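Local coordinates for protein Niban 2 (Homo sapiens, PDB 7CTP) that may help to suppress apoptosis and may promote the invasion of melanoma cells in vitro, at residues Lys181-Ala184 against Val185-Cys189; Gln301-Ile304 against Arg305-Asp309; Thr425-Phe428 against Lys429-Gln433. All blocks are in the same frame, centred on the assembly; numbering follows the deposited sequence.

Along the chain the contacts come in series, each a single turn-to-turn contact within one helix: contact 1 in helix 176-194, contact 2 in the long helix 260-337 and contact 3 in helix 422-455. This piece of the protein joins a PH domain to a large helical part; contact 1 belongs to the former, the others to the latter. Contacts 1 and 3 have centres about 16 Å apart and are tied through R191, which pairs with D188 and also hydrogen-bonds Q430 and Q433, so the PH helix is fastened to the helical part. Contact 2 is remote, its centre about 48 Å from that of contact 1, on the opposite side of the chain's centre.

Contact 1. Residues Lys181-Ala184 against Val185-Cys189; sequences KWQA and VLQDC
The carbonyl oxygen of W182 accepts a hydrogen bond from the backbone N of L186, with W182 O and L186 N 2.8 Å apart. It is one of the four successive i to i+4 bonds that build this turn of helix 176-194, the C-terminal helix of the PH domain, which packs against strands 70-77 and 84-91. The leucine side chain packs beside the same oxygen, L186 CG lying 3.1 Å from W182 O. Its branch also meets the indole at the ring's edge, near the ring plane, with L186 CG 4.2 Å from W182 CE3. V185 CG1 approaches the neighbouring ring atom, W182 CZ3, obliquely at 4.2 Å. With CG1 anti to the backbone N (chi1 167°), its second methyl, CG2, is turned back to K181 O at 3.4 Å. Broad aromatic and branched aliphatic groups suit this buried side, where W182 also meets F70 edge-to-face and touches L74, S89 and V91 of the sheet.

On another side of the helix, Q187 runs extended, its CG 3.2 Å from Q183 O. Its amide is turned 65° from that of Q183, and the two NE2 atoms, Q183 NE2 and Q187 NE2, come within 3.6 Å. Long polar chains fit this partly exposed side, since their methylenes pack while their amides can meet water. Replacing Q187 by an alanine here would probably leave the Q183 side chain without its neighbour and open a gap beside Q402, which Q187 touches. D188 takes its charge partner from R191 and a further hydrogen bond from Q402, both at OD1, although D188 OD1 also lies 3.2 Å from another acceptor, A184 O.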
# COMPACT_ATOMS: atom_id res chain seq x y z
N LYS A 181 13.10 6.29 -18.29
CA LYS A 181 11.86 7.04 -18.15
C LYS A 181 10.70 6.11 -17.85
O LYS A 181 9.91 6.36 -16.94
CB LYS A 181 11.59 7.84 -19.43
CG LYS A 181 10.34 8.70 -19.38
CD LYS A 181 10.32 9.59 -18.14
CE LYS A 181 9.49 10.84 -18.38
NZ LYS A 181 10.04 12.01 -17.63
N TRP A 182 10.59 5.03 -18.62
CA TRP A 182 9.49 4.10 -18.42
C TRP A 182 9.62 3.37 -17.09
O TRP A 182 8.60 2.99 -16.50
CB TRP A 182 9.42 3.11 -19.58
CG TRP A 182 8.60 3.61 -20.72
CD1 TRP A 182 9.04 3.98 -21.96
CD2 TRP A 182 7.18 3.80 -20.73
NE1 TRP A 182 7.99 4.39 -22.74
CE2 TRP A 182 6.83 4.29 -22.01
CE3 TRP A 182 6.16 3.61 -19.79
CZ2 TRP A 182 5.52 4.59 -22.37
CZ3 TRP A 182 4.86 3.90 -20.14
CH2 TRP A 182 4.55 4.39 -21.42
N GLN A 183 10.85 3.16 -16.60
CA GLN A 183 11.00 2.54 -15.28
C GLN A 183 10.45 3.44 -14.19
O GLN A 183 9.77 2.97 -13.27
CB GLN A 183 12.46 2.20 -14.99
CG GLN A 183 12.64 1.59 -13.62
CD GLN A 183 14.03 1.10 -13.38
OE1 GLN A 183 14.96 1.41 -14.13
NE2 GLN A 183 14.20 0.31 -12.33
N ALA A 184 10.71 4.75 -14.29
CA ALA A 184 10.18 5.68 -13.29
C ALA A 184 8.66 5.75 -13.37
O ALA A 184 7.97 5.75 -12.33
CB ALA A 184 10.78 7.07 -13.48
N VAL A 185 8.12 5.84 -14.58
CA VAL A 185 6.67 5.94 -14.77
C VAL A 185 5.98 4.68 -14.28
O VAL A 185 4.94 4.74 -13.61
CB VAL A 185 6.34 6.22 -16.25
CG1 VAL A 185 4.85 6.01 -16.52
CG2 VAL A 185 6.79 7.63 -16.64
N LEU A 186 6.53 3.51 -14.62
CA LEU A 186 5.89 2.27 -14.19
C LEU A 186 6.04 2.06 -12.69
O LEU A 186 5.13 1.50 -12.06
CB LEU A 186 6.45 1.07 -14.97
CG LEU A 186 6.10 1.11 -16.47
CD1 LEU A 186 6.78 -0.03 -17.20
CD2 LEU A 186 4.59 1.07 -16.66
N GLN A 187 7.16 2.51 -12.10
CA GLN A 187 7.27 2.51 -10.65
C GLN A 187 6.17 3.35 -10.02
O GLN A 187 5.60 2.97 -8.99
CB GLN A 187 8.63 3.05 -10.19
CG GLN A 187 9.79 2.08 -10.24
CD GLN A 187 11.12 2.75 -9.92
OE1 GLN A 187 11.20 3.97 -9.76
NE2 GLN A 187 12.17 1.95 -9.82
N ASP A 188 5.88 4.52 -10.61
CA ASP A 188 4.78 5.36 -10.13
C ASP A 188 3.44 4.65 -10.27
O ASP A 188 2.59 4.75 -9.38
CB ASP A 188 4.72 6.68 -10.90
CG ASP A 188 5.88 7.62 -10.59
OD1 ASP A 188 6.75 7.28 -9.75
OD2 ASP A 188 5.92 8.72 -11.21
N CYS A 189 3.23 3.95 -11.40
CA CYS A 189 2.00 3.18 -11.60
C CYS A 189 1.82 2.14 -10.50
O CYS A 189 0.73 2.00 -9.93
CB CYS A 189 2.05 2.47 -12.96
SG CYS A 189 1.83 3.55 -14.41

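Contact 2. Residues Gln301-Ile304 against Arg305-Asp309; sequences QAVI and RTDMD
T306 grips A302 O with two groups at once: T306 OG1 donates to A302 O over 2.9 Å, and T306 N donates to the same oxygen over 3.0 Å. The two donors reach the carbonyl from opposite faces of its plane. The hydroxyl is placed for this by chi1 of -60°, which sets OG1 beside the threonine's own backbone N and leaves CG2 anti to that nitrogen. Threonine suits an exposed helix position of this kind, because its hydroxyl can turn back onto the preceding turn. On the buried side, I304 and M308 meet one turn apart, their methyls I304 CG2 and M308 CE 3.7 Å from each other. The methionine chain, bent at both chi2 (66°) and chi3 (71°), curls its end back over I304; a flexible thioether is well fitted to such a fold. M308 N lies 2.9 Å from I304 O, but the angle is too poor for a hydrogen bond. A third pair runs from V303 to D307, where the acid's OD2 sits 3.7 Å from V303 CG1 while D307 N bonds to V303 O over 2.8 Å. Also in this first shell, R305 N donates to Q301 O, and R305 CB packs close to that oxygen, with the guanidinium lying obliquely to it.

Further out, R305 NH1 is hydrogen-bonded to a glycerol, probably from the crystallisation liquor. The Q301 amide is positioned from the turn before, its OE1 accepting from Q297.

All of this belongs to the long helix 260-337, packed against helix 10-48: I304 rests on L39, M308 on F40, and Q301 and R305 on M43. A loop adds F529 beside V303 and I304, and F526 beside D307.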
# COMPACT_ATOMS: atom_id res chain seq x y z
N GLN A 301 -24.60 2.20 14.56
CA GLN A 301 -24.22 3.53 15.02
C GLN A 301 -25.12 4.00 16.16
O GLN A 301 -24.65 4.59 17.13
CB GLN A 301 -24.27 4.53 13.85
CG GLN A 301 -23.22 4.23 12.78
CD GLN A 301 -23.39 5.07 11.53
OE1 GLN A 301 -22.71 4.85 10.53
NE2 GLN A 301 -24.29 6.05 11.59
N ALA A 302 -26.42 3.71 16.06
CA ALA A 302 -27.34 4.15 17.10
C ALA A 302 -27.03 3.47 18.43
O ALA A 302 -27.06 4.13 19.49
CB ALA A 302 -28.78 3.86 16.68
N VAL A 303 -26.71 2.18 18.40
CA VAL A 303 -26.38 1.47 19.64
C VAL A 303 -25.07 2.00 20.22
O VAL A 303 -24.96 2.22 21.43
CB VAL A 303 -26.32 -0.05 19.39
CG1 VAL A 303 -25.80 -0.75 20.64
CG2 VAL A 303 -27.71 -0.58 18.99
N ILE A 304 -24.06 2.19 19.36
CA ILE A 304 -22.77 2.71 19.83
C ILE A 304 -22.93 4.09 20.46
O ILE A 304 -22.35 4.37 21.52
CB ILE A 304 -21.75 2.76 18.67
CG1 ILE A 304 -21.32 1.34 18.28
CG2 ILE A 304 -20.55 3.64 19.03
CD1 ILE A 304 -20.72 1.25 16.87
N ARG A 305 -23.69 4.97 19.81
CA ARG A 305 -23.85 6.33 20.32
C ARG A 305 -24.59 6.33 21.65
O ARG A 305 -24.21 7.06 22.57
CB ARG A 305 -24.59 7.19 19.28
CG ARG A 305 -24.26 8.67 19.34
CD ARG A 305 -25.09 9.45 18.31
NE ARG A 305 -24.84 9.03 16.93
CZ ARG A 305 -23.78 9.40 16.21
NH1 ARG A 305 -23.66 8.99 14.96
NH2 ARG A 305 -22.85 10.18 16.75
N THR A 306 -25.63 5.51 21.76
CA THR A 306 -26.42 5.45 22.98
C THR A 306 -25.65 4.79 24.12
O THR A 306 -25.67 5.28 25.26
CB THR A 306 -27.72 4.68 22.72
OG1 THR A 306 -28.46 5.35 21.69
CG2 THR A 306 -28.56 4.60 23.99
N ASP A 307 -24.97 3.68 23.84
CA ASP A 307 -24.39 2.84 24.87
C ASP A 307 -22.89 3.02 25.02
O ASP A 307 -22.25 2.22 25.71
CB ASP A 307 -24.70 1.37 24.58
CG ASP A 307 -26.16 1.03 24.79
OD1 ASP A 307 -26.84 1.77 25.54
OD2 ASP A 307 -26.63 0.03 24.20
N MET A 308 -22.32 4.06 24.40
CA MET A 308 -20.88 4.32 24.39
C MET A 308 -20.20 4.08 25.73
O MET A 308 -19.24 3.31 25.83
CB MET A 308 -20.65 5.76 23.93
CG MET A 308 -19.21 6.21 23.98
SD MET A 308 -18.18 5.30 22.81
CE MET A 308 -18.77 5.98 21.25
N ASP A 309 -20.70 4.72 26.79
CA ASP A 309 -20.03 4.62 28.09
C ASP A 309 -20.07 3.20 28.64
O ASP A 309 -19.12 2.74 29.28
CB ASP A 309 -20.65 5.60 29.08
CG ASP A 309 -20.39 7.04 28.71
OD1 ASP A 309 -19.47 7.29 27.90
OD2 ASP A 309 -21.09 7.92 29.25

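Contact 3. Residues Thr425-Phe428 against Lys429-Gln433; sequences TSVF and KQRAQ
In V427, CG1 stands anti to the backbone N (chi1 165°), while R431 sets its CG beside its own backbone N (chi1 -60°) and bends at chi2, so that the guanidinium folds back over the valine. V427 CG1 sits over the centre of one guanidinium face, 3.7 Å from R431 CZ, and the two side chains lie alongside each other, pointing the same way. Nearer the backbone, R431 CG packs 3.2 Å from V427 O. The F428 ring is almost perpendicular to the guanidinium, the planes 83° apart, and its CE1 approaches R431 NH2 obliquely at 3.8 Å. A long, flat cation suits this place because its stem and face accept aliphatic neighbours while its nitrogens look for acceptors: NH2 bonds to OE1 of Q497, with a long, weak ion pair to E493.

The turn belongs to helix 422-455, which packs against helix 464-511 in the helical part of the protein; F428 lies on A494 and Q497 there. Here phenylalanine fills the interface, and the small A432 touches F490. On a different side, K429 folds its aliphatic stem over the preceding turn, with K429 CG 3.0 Å from T425 O and K429 CD 3.8 Å from T425 CG2. Beneath it, K429 N donates to T425 O over 3.0 Å. T425 OG1 is hydrogen-bonded to D421 O and L413 N, and S426 OG to E226. The Q430 amide, leading away from T425-F428, bonds through NE2 to R191 O and through OE1 to N194 ND2.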
# COMPACT_ATOMS: atom_id res chain seq x y z
N THR A 425 10.54 -4.14 4.92
CA THR A 425 11.27 -3.14 4.14
C THR A 425 10.47 -2.69 2.92
O THR A 425 10.32 -1.49 2.68
CB THR A 425 12.63 -3.69 3.73
OG1 THR A 425 13.43 -3.89 4.90
CG2 THR A 425 13.33 -2.70 2.80
N SER A 426 9.95 -3.65 2.16
CA SER A 426 9.17 -3.32 0.97
C SER A 426 7.95 -2.48 1.32
O SER A 426 7.70 -1.42 0.72
CB SER A 426 8.76 -4.60 0.24
OG SER A 426 7.94 -4.30 -0.87
N VAL A 427 7.15 -2.95 2.28
CA VAL A 427 5.91 -2.26 2.62
C VAL A 427 6.20 -0.85 3.12
O VAL A 427 5.51 0.12 2.75
CB VAL A 427 5.13 -3.08 3.67
CG1 VAL A 427 4.04 -2.23 4.31
CG2 VAL A 427 4.53 -4.32 3.00
N PHE A 428 7.25 -0.69 3.92
CA PHE A 428 7.47 0.61 4.54
C PHE A 428 8.14 1.59 3.60
O PHE A 428 7.96 2.81 3.75
CB PHE A 428 8.25 0.41 5.85
CG PHE A 428 7.39 -0.18 6.93
CD1 PHE A 428 6.16 0.40 7.23
CD2 PHE A 428 7.76 -1.32 7.61
CE1 PHE A 428 5.33 -0.14 8.21
CE2 PHE A 428 6.94 -1.86 8.58
CZ PHE A 428 5.73 -1.27 8.88
N LYS A 429 8.85 1.11 2.58
CA LYS A 429 9.27 2.02 1.51
C LYS A 429 8.08 2.54 0.73
O LYS A 429 8.02 3.73 0.41
CB LYS A 429 10.27 1.33 0.58
CG LYS A 429 11.52 0.88 1.26
CD LYS A 429 12.45 0.09 0.36
CE LYS A 429 12.08 0.21 -1.11
NZ LYS A 429 12.98 -0.62 -1.95
N GLN A 430 7.12 1.66 0.41
CA GLN A 430 5.93 2.07 -0.32
C GLN A 430 5.13 3.09 0.48
O GLN A 430 4.72 4.13 -0.05
CB GLN A 430 5.09 0.83 -0.66
CG GLN A 430 3.58 1.06 -0.84
CD GLN A 430 3.19 1.36 -2.28
OE1 GLN A 430 3.82 0.88 -3.24
NE2 GLN A 430 2.13 2.14 -2.44
N ARG A 431 4.93 2.83 1.77
CA ARG A 431 4.14 3.75 2.59
C ARG A 431 4.85 5.08 2.75
O ARG A 431 4.21 6.14 2.65
CB ARG A 431 3.83 3.13 3.95
CG ARG A 431 3.04 1.84 3.86
CD ARG A 431 1.96 1.74 4.92
NE ARG A 431 1.23 0.47 4.82
CZ ARG A 431 1.14 -0.41 5.81
NH1 ARG A 431 0.45 -1.54 5.63
NH2 ARG A 431 1.73 -0.17 6.98
N ALA A 432 6.16 5.07 2.98
CA ALA A 432 6.90 6.33 3.11
C ALA A 432 6.79 7.17 1.84
O ALA A 432 6.63 8.40 1.90
CB ALA A 432 8.37 6.05 3.44
N GLN A 433 6.87 6.53 0.67
CA GLN A 433 6.81 7.27 -0.59
C GLN A 433 5.42 7.86 -0.82
O GLN A 433 5.29 8.99 -1.31
CB GLN A 433 7.23 6.37 -1.75
CG GLN A 433 8.69 5.95 -1.64
CD GLN A 433 9.13 4.97 -2.71
OE1 GLN A 433 8.31 4.24 -3.28
NE2 GLN A 433 10.43 4.94 -2.98